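Local coordinates for exodeoxyribonuclease (Neisseria meningitidis, PDB 2JC5), which acts in DNA repair as an apurinic/apyrimidinic endonuclease, probably cutting the backbone at abasic sites with the aid of bound magnesium or manganese, at residues Y16-Y21 and S206-A211; Y21-A26 and E242-H247; A42-D47 and G56-A61; I82-G85 and F89-E92. One frame throughout, in Å; residues are numbered along the deposited sequence.

Overall arrangement
From the N terminus, residues 16-21 form the turn between helices 12-17 and 20-26, and interaction 1 joins it to 206-211, 185 residues further on. Helix 20-26 then opens interaction 2, closed by the loop 242-247 between strands 233-238 and 250-254. The two share Y21 and cross along the chain, their segments alternating, with centres 9 Å apart. Interactions 3 and 4 follow in series and are nested inside both. The first ties the loop before helix 46-49 to strand 55-59 of the six-stranded sheet; the second folds the end of helix 87-90 back on the loop that follows strand 79-82 of the other sheet. They touch where H59 meets G83 and D90.

Interaction 1: residues Y16-Y21 and S206-A211; sequences YKKGFY and SNRGQA
K18 and R208 form the whole contact, and it is a meeting of like charges. Their side chains approach from opposite directions, K18 placing NZ over one face of the R208 guanidinium. K18 NZ and R208 NH2 are 3.0 Å apart, but both are donors, so this is not a hydrogen bond. R208 was deposited in two conformers, so this closeness is doubtful. R208 lies near the metal site: its side chain is about 6 Å from that of N10, a magnesium ligand, a location consistent with a positive surface facing DNA. K18 runs extended until its last bond turns (chi4 -62°), whereas R208 bends at chi3.

Within 206-211, N207 OD1 accepts from A211 N at 3.3 Å, with the donor tilted 28° from the carbonyl plane, and weakly from G209 N. This ties the turn to the start of helix 210-213, where G209 is the N-cap.

Apolar contacts belong to the other segment. Y21 CB sits 3.8 Å above the plane of the Y16 ring, over its centre. F20 seats the start of helix 20-26 on V32 and V34 of strand 31-35, while Y16 leans on M48 of helix 46-49 and its OH is hydrogen-bonded to D47 O. R208 projects from the loop joining strand 204-205 to helix 210-213.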
loop_
_atom_site.group_PDB
_atom_site.type_symbol
_atom_site.label_atom_id
_atom_site.label_comp_id
_atom_site.label_asym_id
_atom_site.label_seq_id
_atom_site.Cartn_x
_atom_site.Cartn_y
_atom_site.Cartn_z
ATOM N N TYR A 16 4.213 -6.614 15.209
ATOM C CA TYR A 16 3.454 -6.942 16.415
ATOM C C TYR A 16 4.302 -6.854 17.683
ATOM O O TYR A 16 3.759 -6.598 18.734
ATOM C CB TYR A 16 2.802 -8.324 16.280
ATOM C CG TYR A 16 1.441 -8.326 15.609
ATOM C CD1 TYR A 16 1.142 -7.481 14.556
ATOM C CD2 TYR A 16 0.436 -9.171 16.038
ATOM C CE1 TYR A 16 -0.110 -7.487 13.949
ATOM C CE2 TYR A 16 -0.811 -9.179 15.445
ATOM C CZ TYR A 16 -1.080 -8.334 14.397
ATOM O OH TYR A 16 -2.317 -8.332 13.802
ATOM N N LYS A 17 5.613 -7.035 17.592
ATOM C CA LYS A 17 6.485 -6.817 18.769
ATOM C C LYS A 17 6.665 -5.323 19.079
ATOM O O LYS A 17 7.121 -4.959 20.153
ATOM C CB LYS A 17 7.864 -7.450 18.558
ATOM C CG LYS A 17 7.850 -8.959 18.505
ATOM C CD LYS A 17 9.235 -9.472 18.168
ATOM C CE LYS A 17 9.265 -10.954 17.930
ATOM N NZ LYS A 17 10.522 -11.335 17.252
ATOM N N LYS A 18 6.353 -4.465 18.112
ATOM C CA LYS A 18 6.545 -3.020 18.212
ATOM C C LYS A 18 5.258 -2.235 18.437
ATOM O O LYS A 18 5.272 -1.008 18.411
ATOM C CB LYS A 18 7.229 -2.491 16.952
ATOM C CG LYS A 18 8.620 -3.002 16.722
ATOM C CD LYS A 18 9.154 -2.531 15.377
ATOM C CE LYS A 18 10.478 -3.154 15.016
ATOM N NZ LYS A 18 11.558 -2.839 15.959
ATOM N N GLY A 19 4.151 -2.923 18.678
ATOM C CA GLY A 19 2.896 -2.270 19.056
ATOM C C GLY A 19 1.883 -2.132 17.946
ATOM O O GLY A 19 0.858 -1.487 18.127
ATOM N N PHE A 20 2.150 -2.734 16.788
ATOM C CA PHE A 20 1.247 -2.555 15.670
ATOM C C PHE A 20 -0.127 -3.140 15.957
ATOM O O PHE A 20 -1.140 -2.582 15.524
ATOM C CB PHE A 20 1.833 -3.125 14.370
ATOM C CG PHE A 20 1.010 -2.798 13.154
ATOM C CD1 PHE A 20 0.984 -1.508 12.651
ATOM C CD2 PHE A 20 0.235 -3.754 12.542
ATOM C CE1 PHE A 20 0.199 -1.188 11.547
ATOM C CE2 PHE A 20 -0.556 -3.442 11.444
ATOM C CZ PHE A 20 -0.559 -2.148 10.948
ATOM N N TYR A 21 -0.187 -4.255 16.686
ATOM C CA TYR A 21 -1.479 -4.870 16.973
ATOM C C TYR A 21 -2.386 -3.893 17.737
ATOM O O TYR A 21 -3.565 -3.720 17.408
ATOM C CB TYR A 21 -1.300 -6.143 17.791
ATOM C CG TYR A 21 -2.600 -6.834 18.098
ATOM C CD1 TYR A 21 -3.323 -7.431 17.093
ATOM C CD2 TYR A 21 -3.097 -6.913 19.407
ATOM C CE1 TYR A 21 -4.498 -8.084 17.349
ATOM C CE2 TYR A 21 -4.287 -7.571 19.669
ATOM C CZ TYR A 21 -4.989 -8.146 18.626
ATOM O OH TYR A 21 -6.186 -8.830 18.846
ATOM N N SER A 206 15.183 4.200 5.157
ATOM C CA SER A 206 15.824 2.890 5.086
ATOM C C SER A 206 16.143 2.231 6.424
ATOM O O SER A 206 16.330 1.016 6.474
ATOM C CB SER A 206 17.069 2.924 4.217
ATOM O OG SER A 206 18.142 3.552 4.857
ATOM N N ASN A 207 16.236 3.000 7.499
ATOM C CA ASN A 207 16.406 2.424 8.825
ATOM C C ASN A 207 15.839 3.403 9.860
ATOM O O ASN A 207 15.451 4.541 9.517
ATOM C CB ASN A 207 17.893 2.085 9.056
ATOM C CG ASN A 207 18.781 3.312 8.992
ATOM O OD1 ASN A 207 18.585 4.254 9.762
ATOM N ND2 ASN A 207 19.754 3.318 8.064
ATOM N N ARG A 208 15.760 2.974 11.111
ATOM C CA ARG A 208 15.226 3.817 12.184
ATOM C C ARG A 208 16.334 4.606 12.879
ATOM O O ARG A 208 16.085 5.285 13.896
ATOM C CB ARG A 208 14.436 2.964 13.201
ATOM C CG ARG A 208 15.264 2.067 14.096
ATOM C CD ARG A 208 14.366 1.215 14.992
ATOM N NE ARG A 208 13.779 0.076 14.272
ATOM C CZ ARG A 208 14.042 -1.212 14.507
ATOM N NH1 ARG A 208 14.901 -1.585 15.446
ATOM N NH2 ARG A 208 13.447 -2.152 13.781
ATOM N N GLY A 209 17.546 4.515 12.341
ATOM C CA GLY A 209 18.699 5.256 12.836
ATOM C C GLY A 209 18.843 6.582 12.121
ATOM O O GLY A 209 17.879 7.337 12.032
ATOM N N GLN A 210 20.046 6.832 11.605
ATOM C CA GLN A 210 20.382 8.066 10.890
ATOM C C GLN A 210 19.374 8.419 9.809
ATOM O O GLN A 210 18.972 9.573 9.688
ATOM C CB GLN A 210 21.756 7.948 10.228
ATOM C CG GLN A 210 22.275 9.258 9.640
ATOM C CD GLN A 210 22.643 9.135 8.184
ATOM O OE1 GLN A 210 21.838 8.681 7.358
ATOM N NE2 GLN A 210 23.867 9.539 7.850
ATOM N N ALA A 211 18.984 7.423 9.018
ATOM C CA ALA A 211 18.109 7.660 7.862
ATOM C C ALA A 211 16.794 8.280 8.301
ATOM O O ALA A 211 16.268 9.194 7.664
ATOM C CB ALA A 211 17.880 6.351 7.076
#

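Interaction 2: residues Y21-A26 and E242-H247; sequences YEYIAA and EKFSDH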
loop_
_atom_site.group_PDB
_atom_site.type_symbol
_atom_site.label_atom_id
_atom_site.label_comp_id
_atom_site.label_asym_id
_atom_site.label_seq_id
_atom_site.Cartn_x
_atom_site.Cartn_y
_atom_site.Cartn_z
ATOM N N TYR A 21 -0.187 -4.255 16.686
ATOM C CA TYR A 21 -1.479 -4.870 16.973
ATOM C C TYR A 21 -2.386 -3.893 17.737
ATOM O O TYR A 21 -3.565 -3.720 17.408
ATOM C CB TYR A 21 -1.300 -6.143 17.791
ATOM C CG TYR A 21 -2.600 -6.834 18.098
ATOM C CD1 TYR A 21 -3.323 -7.431 17.093
ATOM C CD2 TYR A 21 -3.097 -6.913 19.407
ATOM C CE1 TYR A 21 -4.498 -8.084 17.349
ATOM C CE2 TYR A 21 -4.287 -7.571 19.669
ATOM C CZ TYR A 21 -4.989 -8.146 18.626
ATOM O OH TYR A 21 -6.186 -8.830 18.846
ATOM N N GLU A 22 -1.839 -3.250 18.767
ATOM C CA GLU A 22 -2.622 -2.340 19.573
ATOM C C GLU A 22 -3.059 -1.140 18.744
ATOM O O GLU A 22 -4.185 -0.658 18.869
ATOM C CB GLU A 22 -1.824 -1.897 20.796
ATOM C CG GLU A 22 -1.627 -3.001 21.836
ATOM C CD GLU A 22 -0.464 -3.956 21.548
ATOM O OE1 GLU A 22 0.239 -3.792 20.546
ATOM O OE2 GLU A 22 -0.228 -4.885 22.359
ATOM N N TYR A 23 -2.177 -0.700 17.854
ATOM C CA TYR A 23 -2.479 0.402 16.955
ATOM C C TYR A 23 -3.643 0.101 16.015
ATOM O O TYR A 23 -4.430 0.989 15.705
ATOM C CB TYR A 23 -1.228 0.749 16.138
ATOM C CG TYR A 23 -1.447 1.822 15.091
ATOM C CD1 TYR A 23 -1.630 3.139 15.455
ATOM C CD2 TYR A 23 -1.450 1.508 13.739
ATOM C CE1 TYR A 23 -1.858 4.123 14.500
ATOM C CE2 TYR A 23 -1.661 2.472 12.780
ATOM C CZ TYR A 23 -1.861 3.775 13.159
ATOM O OH TYR A 23 -2.058 4.742 12.184
ATOM N N ILE A 24 -3.763 -1.130 15.543
ATOM C CA ILE A 24 -4.889 -1.445 14.662
ATOM C C ILE A 24 -6.198 -0.981 15.324
ATOM O O ILE A 24 -7.047 -0.363 14.680
ATOM C CB ILE A 24 -4.968 -2.960 14.316
ATOM C CG1 ILE A 24 -3.801 -3.351 13.408
ATOM C CG2 ILE A 24 -6.272 -3.296 13.655
ATOM C CD1 ILE A 24 -3.648 -4.847 13.171
ATOM N N ALA A 25 -6.369 -1.294 16.609
ATOM C CA ALA A 25 -7.569 -0.895 17.369
ATOM C C ALA A 25 -7.559 0.595 17.731
ATOM O O ALA A 25 -8.539 1.298 17.513
ATOM C CB ALA A 25 -7.709 -1.742 18.638
ATOM N N ALA A 26 -6.447 1.080 18.286
ATOM C CA ALA A 26 -6.355 2.457 18.784
ATOM C C ALA A 26 -6.545 3.495 17.680
ATOM O O ALA A 26 -7.067 4.598 17.917
ATOM C CB ALA A 26 -5.026 2.677 19.482
ATOM N N GLU A 242 4.443 6.475 16.854
ATOM C CA GLU A 242 5.137 5.238 17.173
ATOM C C GLU A 242 5.748 4.728 15.884
ATOM O O GLU A 242 5.298 5.106 14.806
ATOM C CB GLU A 242 4.179 4.170 17.696
ATOM C CG GLU A 242 3.303 4.562 18.869
ATOM C CD GLU A 242 2.161 3.579 19.009
ATOM O OE1 GLU A 242 2.394 2.492 19.565
ATOM O OE2 GLU A 242 1.048 3.863 18.497
ATOM N N LYS A 243 6.744 3.859 16.013
ATOM C CA LYS A 243 7.469 3.292 14.881
ATOM C C LYS A 243 7.334 1.779 14.902
ATOM O O LYS A 243 7.778 1.124 15.863
ATOM C CB LYS A 243 8.938 3.701 14.962
ATOM C CG LYS A 243 9.785 3.286 13.773
ATOM C CD LYS A 243 9.449 4.109 12.564
ATOM C CE LYS A 243 10.569 4.119 11.511
ATOM N NZ LYS A 243 9.935 4.324 10.199
ATOM N N PHE A 244 6.714 1.232 13.848
ATOM C CA PHE A 244 6.391 -0.194 13.752
ATOM C C PHE A 244 7.165 -0.924 12.682
ATOM O O PHE A 244 7.097 -2.152 12.601
ATOM C CB PHE A 244 4.917 -0.373 13.367
ATOM C CG PHE A 244 3.958 0.401 14.216
ATOM C CD1 PHE A 244 3.900 0.198 15.575
ATOM C CD2 PHE A 244 3.070 1.297 13.654
ATOM C CE1 PHE A 244 2.982 0.891 16.356
ATOM C CE2 PHE A 244 2.173 1.996 14.439
ATOM C CZ PHE A 244 2.133 1.784 15.800
ATOM N N SER A 245 7.877 -0.171 11.853
ATOM C CA SER A 245 8.325 -0.651 10.577
ATOM C C SER A 245 9.266 0.406 10.007
ATOM O O SER A 245 9.333 1.518 10.551
ATOM C CB SER A 245 7.108 -0.807 9.647
ATOM O OG SER A 245 7.466 -1.020 8.306
ATOM N N ASP A 246 9.949 0.088 8.912
ATOM C CA ASP A 246 10.697 1.121 8.171
ATOM C C ASP A 246 9.778 2.063 7.401
ATOM O O ASP A 246 10.212 3.148 7.031
ATOM C CB ASP A 246 11.812 0.553 7.269
ATOM C CG ASP A 246 11.356 -0.523 6.334
ATOM O OD1 ASP A 246 10.231 -1.037 6.457
ATOM O OD2 ASP A 246 12.180 -0.849 5.466
ATOM N N HIS A 247 8.516 1.668 7.211
ATOM C CA HIS A 247 7.496 2.562 6.683
ATOM C C HIS A 247 6.648 3.100 7.819
ATOM O O HIS A 247 6.602 2.508 8.905
ATOM C CB HIS A 247 6.532 1.832 5.756
ATOM C CG HIS A 247 7.164 1.243 4.536
ATOM N ND1 HIS A 247 6.933 1.720 3.258
ATOM C CD2 HIS A 247 8.036 0.217 4.399
ATOM C CE1 HIS A 247 7.615 0.992 2.391
ATOM N NE2 HIS A 247 8.290 0.072 3.054
#
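Y23 and F244 bury most of the surface here, with E242 a minor third. F244 CE2 stands 3.6 Å above the plane of the Y23 ring, offset toward its rim, while F244 CZ meets CB and CG of Y23. The centroids are 5.1 Å apart and the planes meet obliquely at 39°. The closest approach is lower down, between Y23 CB and F244 CZ at 3.5 Å, so the Phe wedges against the root of the Tyr as well as its ring. With CG of Y23 anti to its own N (chi1 176°), the ring is carried off helix 20-26 to F244, and the two side chains cross at about a right angle.

In the DNase I-like fold of this family, the loop after F244 delivers active-site residues to the end of the sheet. D246 binds metal in another structure of this protein, though none is bound to it here, and H247 is a predicted catalytic residue. S245 OG accepts from H247 N at 3.1 Å (N-H...O 166°), an ST turn, and also bonds N8 O. H247 ND1 pairs with D221 OD2, and D246 OD2 with W204 NE1.

E242 touches Y23 at the margin, its OE2 4.1 Å from Y23 CD1 in an oblique approach. The same oxygen is hydrogen-bonded to Y239 OH, and the Y239 ring stacks with that of Y23, while Y23 also packs on I5 of strand 2-8.

Interaction 3: residues A42-D47 and G56-A61; sequences ADLSAD and GHWHCA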
loop_
_atom_site.group_PDB
_atom_site.type_symbol
_atom_site.label_atom_id
_atom_site.label_comp_id
_atom_site.label_asym_id
_atom_site.label_seq_id
_atom_site.Cartn_x
_atom_site.Cartn_y
_atom_site.Cartn_z
ATOM N N ALA A 42 0.831 -20.635 7.882
ATOM C CA ALA A 42 1.230 -21.433 9.038
ATOM C C ALA A 42 1.928 -20.632 10.133
ATOM O O ALA A 42 1.955 -21.056 11.288
ATOM C CB ALA A 42 2.128 -22.595 8.593
ATOM N N ASP A 43 2.511 -19.491 9.765
ATOM C CA ASP A 43 3.231 -18.624 10.695
ATOM C C ASP A 43 2.369 -17.558 11.341
ATOM O O ASP A 43 2.830 -16.872 12.259
ATOM C CB ASP A 43 4.360 -17.870 9.971
ATOM C CG ASP A 43 5.296 -18.773 9.228
ATOM O OD1 ASP A 43 5.846 -19.721 9.828
ATOM O OD2 ASP A 43 5.554 -18.495 8.037
ATOM N N LEU A 44 1.149 -17.381 10.846
ATOM C CA LEU A 44 0.284 -16.328 11.346
ATOM C C LEU A 44 -0.474 -16.804 12.575
ATOM O O LEU A 44 -1.130 -17.840 12.534
ATOM C CB LEU A 44 -0.739 -15.916 10.294
ATOM C CG LEU A 44 -0.214 -15.354 8.974
ATOM C CD1 LEU A 44 -1.363 -15.164 7.995
ATOM C CD2 LEU A 44 0.588 -14.057 9.141
ATOM N N SER A 45 -0.393 -16.018 13.640
ATOM C CA SER A 45 -1.189 -16.268 14.828
ATOM C C SER A 45 -2.629 -15.824 14.565
ATOM O O SER A 45 -2.912 -15.122 13.584
ATOM C CB SER A 45 -0.589 -15.527 16.021
ATOM O OG SER A 45 0.755 -15.926 16.252
ATOM N N ALA A 46 -3.548 -16.225 15.445
ATOM C CA ALA A 46 -4.941 -15.846 15.299
ATOM C C ALA A 46 -5.103 -14.327 15.217
ATOM O O ALA A 46 -5.935 -13.826 14.455
ATOM C CB ALA A 46 -5.762 -16.411 16.476
ATOM N N ASP A 47 -4.301 -13.610 16.004
ATOM C CA ASP A 47 -4.369 -12.148 16.034
ATOM C C ASP A 47 -3.788 -11.475 14.785
ATOM O O ASP A 47 -4.000 -10.290 14.573
ATOM C CB ASP A 47 -3.752 -11.592 17.334
ATOM C CG ASP A 47 -2.255 -11.876 17.479
ATOM O OD1 ASP A 47 -1.631 -12.467 16.573
ATOM O OD2 ASP A 47 -1.684 -11.481 18.527
ATOM N N GLY A 56 -10.271 -10.968 8.019
ATOM C CA GLY A 56 -8.945 -10.881 7.422
ATOM C C GLY A 56 -8.835 -11.783 6.217
ATOM O O GLY A 56 -9.310 -12.921 6.234
ATOM N N HIS A 57 -8.222 -11.251 5.167
ATOM C CA HIS A 57 -7.952 -11.987 3.950
ATOM C C HIS A 57 -6.550 -11.656 3.514
ATOM O O HIS A 57 -6.129 -10.493 3.551
ATOM C CB HIS A 57 -8.969 -11.626 2.886
ATOM C CG HIS A 57 -10.346 -12.033 3.283
ATOM N ND1 HIS A 57 -10.813 -13.316 3.090
ATOM C CD2 HIS A 57 -11.297 -11.378 3.985
ATOM C CE1 HIS A 57 -12.026 -13.414 3.610
ATOM N NE2 HIS A 57 -12.338 -12.261 4.169
ATOM N N TRP A 58 -5.806 -12.686 3.139
ATOM C CA TRP A 58 -4.393 -12.513 2.847
ATOM C C TRP A 58 -3.969 -13.341 1.643
ATOM O O TRP A 58 -4.640 -14.327 1.256
ATOM C CB TRP A 58 -3.536 -12.868 4.071
ATOM C CG TRP A 58 -3.820 -14.236 4.584
ATOM C CD1 TRP A 58 -3.284 -15.413 4.140
ATOM C CD2 TRP A 58 -4.749 -14.586 5.617
ATOM N NE1 TRP A 58 -3.815 -16.463 4.837
ATOM C CE2 TRP A 58 -4.721 -15.986 5.746
ATOM C CE3 TRP A 58 -5.605 -13.852 6.443
ATOM C CZ2 TRP A 58 -5.521 -16.668 6.654
ATOM C CZ3 TRP A 58 -6.409 -14.540 7.350
ATOM C CH2 TRP A 58 -6.354 -15.925 7.448
ATOM N N HIS A 59 -2.856 -12.914 1.049
ATOM C CA HIS A 59 -2.186 -13.694 0.015
ATOM C C HIS A 59 -0.722 -13.762 0.407
ATOM O O HIS A 59 -0.032 -12.743 0.372
ATOM C CB HIS A 59 -2.319 -13.086 -1.379
ATOM C CG HIS A 59 -1.976 -14.051 -2.480
ATOM N ND1 HIS A 59 -2.007 -13.716 -3.814
ATOM C CD2 HIS A 59 -1.582 -15.342 -2.428
ATOM C CE1 HIS A 59 -1.674 -14.771 -4.536
ATOM N NE2 HIS A 59 -1.435 -15.780 -3.720
ATOM N N CYS A 60 -0.272 -14.959 0.768
ATOM C CA CYS A 60 1.100 -15.179 1.198
ATOM C C CYS A 60 1.938 -15.686 0.034
ATOM O O CYS A 60 1.403 -16.175 -0.977
ATOM C CB CYS A 60 1.153 -16.188 2.351
ATOM S SG CYS A 60 0.272 -15.639 3.836
ATOM N N ALA A 61 3.254 -15.553 0.176
ATOM C CA ALA A 61 4.205 -16.026 -0.841
ATOM C C ALA A 61 4.549 -17.499 -0.636
ATOM O O ALA A 61 4.458 -18.016 0.471
ATOM C CB ALA A 61 5.469 -15.212 -0.778
#
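L44 reaches W58 with a single methyl group. From CB, which points toward 56-61, the side chain passes through CG, and neither atom comes within 4.2 Å of the other segment. CG lies anti to the carbonyl carbon, and CD1 then carries the line on from CA (chi2 173°), out over the indole. There CD1 meets the face of the five-membered ring as a CH-pi contact, 4.1 Å from its centroid and only 5° off the normal. Measured against the whole indole, the methyl is offset toward the rim. Its nearest single atom is W58 CE2, also at 4.1 Å.

W58 belongs to strand 55-59, an outermost strand of the six-stranded sheet in this DNase I-like sandwich, and L44 lies in the loop leading to helix 46-49. The contact therefore folds that loop over the sheet's edge strand. L44 also packs on K49 of the helix and on A39.

The two side chains slide past each other in opposite directions. W58 NE1 is hydrogen-bonded to E41 OE1, just before the loop segment, which helps fix the ring's rotation. Beside the indole, L44 CD1 lies 4.5 Å from C60 SG, a looser contact made doubtful by the two deposited conformers of C60.

Interaction 4: residues I82-G85 and F89-E92; sequences IGMG and FDRE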
loop_
_atom_site.group_PDB
_atom_site.type_symbol
_atom_site.label_atom_id
_atom_site.label_comp_id
_atom_site.label_asym_id
_atom_site.label_seq_id
_atom_site.Cartn_x
_atom_site.Cartn_y
_atom_site.Cartn_z
ATOM N N ILE A 82 -8.211 -13.159 -4.251
ATOM C CA ILE A 82 -6.863 -13.470 -3.788
ATOM C C ILE A 82 -5.976 -13.587 -5.018
ATOM O O ILE A 82 -6.126 -14.500 -5.834
ATOM C CB ILE A 82 -6.825 -14.799 -3.002
ATOM C CG1 ILE A 82 -7.815 -14.764 -1.852
ATOM C CG2 ILE A 82 -5.411 -15.094 -2.489
ATOM C CD1 ILE A 82 -7.529 -13.745 -0.763
ATOM N N GLY A 83 -5.049 -12.655 -5.157
ATOM C CA GLY A 83 -4.160 -12.646 -6.288
ATOM C C GLY A 83 -4.754 -12.020 -7.530
ATOM O O GLY A 83 -5.962 -11.783 -7.625
ATOM N N MET A 84 -3.872 -11.800 -8.497
ATOM C CA MET A 84 -4.187 -11.168 -9.782
ATOM C C MET A 84 -4.489 -12.168 -10.895
ATOM O O MET A 84 -4.937 -11.785 -11.997
ATOM C CB MET A 84 -2.982 -10.342 -10.219
ATOM C CG MET A 84 -2.679 -9.231 -9.270
ATOM S SD MET A 84 -1.442 -8.116 -9.906
ATOM C CE MET A 84 -0.016 -9.196 -9.989
ATOM N N GLY A 85 -4.237 -13.452 -10.652
ATOM C CA GLY A 85 -4.365 -14.478 -11.702
ATOM C C GLY A 85 -3.162 -14.571 -12.631
ATOM O O GLY A 85 -3.232 -15.162 -13.709
ATOM N N PHE A 89 3.555 -13.486 -10.427
ATOM C CA PHE A 89 3.478 -12.495 -9.369
ATOM C C PHE A 89 2.715 -13.046 -8.175
ATOM O O PHE A 89 3.057 -12.756 -7.024
ATOM C CB PHE A 89 2.806 -11.228 -9.898
ATOM C CG PHE A 89 3.449 -10.671 -11.154
ATOM C CD1 PHE A 89 4.815 -10.461 -11.223
ATOM C CD2 PHE A 89 2.680 -10.333 -12.251
ATOM C CE1 PHE A 89 5.408 -9.950 -12.397
ATOM C CE2 PHE A 89 3.267 -9.816 -13.412
ATOM C CZ PHE A 89 4.620 -9.632 -13.468
ATOM N N ASP A 90 1.677 -13.839 -8.439
ATOM C CA ASP A 90 0.891 -14.423 -7.366
ATOM C C ASP A 90 1.667 -15.389 -6.485
ATOM O O ASP A 90 1.345 -15.504 -5.297
ATOM C CB ASP A 90 -0.378 -15.079 -7.905
ATOM C CG ASP A 90 -1.413 -14.068 -8.333
ATOM O OD1 ASP A 90 -1.323 -12.883 -7.928
ATOM O OD2 ASP A 90 -2.329 -14.464 -9.082
ATOM N N ARG A 91 2.713 -16.027 -7.025
ATOM C CA ARG A 91 3.569 -16.870 -6.201
ATOM C C ARG A 91 4.259 -16.037 -5.126
ATOM O O ARG A 91 4.794 -16.586 -4.183
ATOM C CB ARG A 91 4.574 -17.659 -7.027
ATOM C CG ARG A 91 3.934 -18.847 -7.715
ATOM C CD ARG A 91 4.917 -19.625 -8.567
ATOM N NE ARG A 91 4.218 -20.389 -9.589
ATOM C CZ ARG A 91 7.379 -17.019 -9.313
ATOM N NH1 ARG A 91 8.227 -16.183 -8.721
ATOM N NH2 ARG A 91 7.362 -17.117 -10.636
ATOM N N GLU A 92 4.272 -14.708 -5.292
ATOM C CA GLU A 92 4.930 -13.818 -4.339
ATOM C C GLU A 92 3.990 -13.126 -3.356
ATOM O O GLU A 92 4.471 -12.395 -2.486
ATOM C CB GLU A 92 5.741 -12.774 -5.109
ATOM C CG GLU A 92 6.801 -13.424 -6.044
ATOM C CD GLU A 92 7.764 -12.457 -6.715
ATOM O OE1 GLU A 92 7.610 -11.218 -6.587
ATOM O OE2 GLU A 92 8.708 -12.963 -7.399
#
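D90 bridges two consecutive backbone N-H groups, those of M84 and G85, with its carboxylate, in the turn that joins strand 79-82 to helix 87-90, at the edge of the second sheet of the DNase I-like sandwich. OD1 accepts from M84 N at 2.8 Å in a nearly straight bond (N-H...O 170°). OD2 takes G85 N at 2.7 Å but along a more bent path, 131°. Each oxygen uses its syn lone pair, so both bonds lie on the inner side of the carboxylate; OD2 also takes a weak bond from I86 N, the third to this carboxylate. This double grip fixes the rotation of the Asp head and holds the helix back against the turn, G83 and D90 having CA atoms 5.5 Å apart.

Next to this pair of bonds lies an apolar patch. M84 sends CE, beyond a bend at chi3, to within 3.5 Å of F89 CB and 3.7 Å of F89 CD2, meeting the ring obliquely. M84 was deposited in two conformers, so this detail is less certain. Both residues continue onto helix 117-139, where F89 meets F126 edge-to-face.

G85 lies on the solvent side, exposed, with its N bonded to D90 OD2. G83, by contrast, is buried: its backbone pairs with F95, and its CA lies 3.3 Å from D90 OD1.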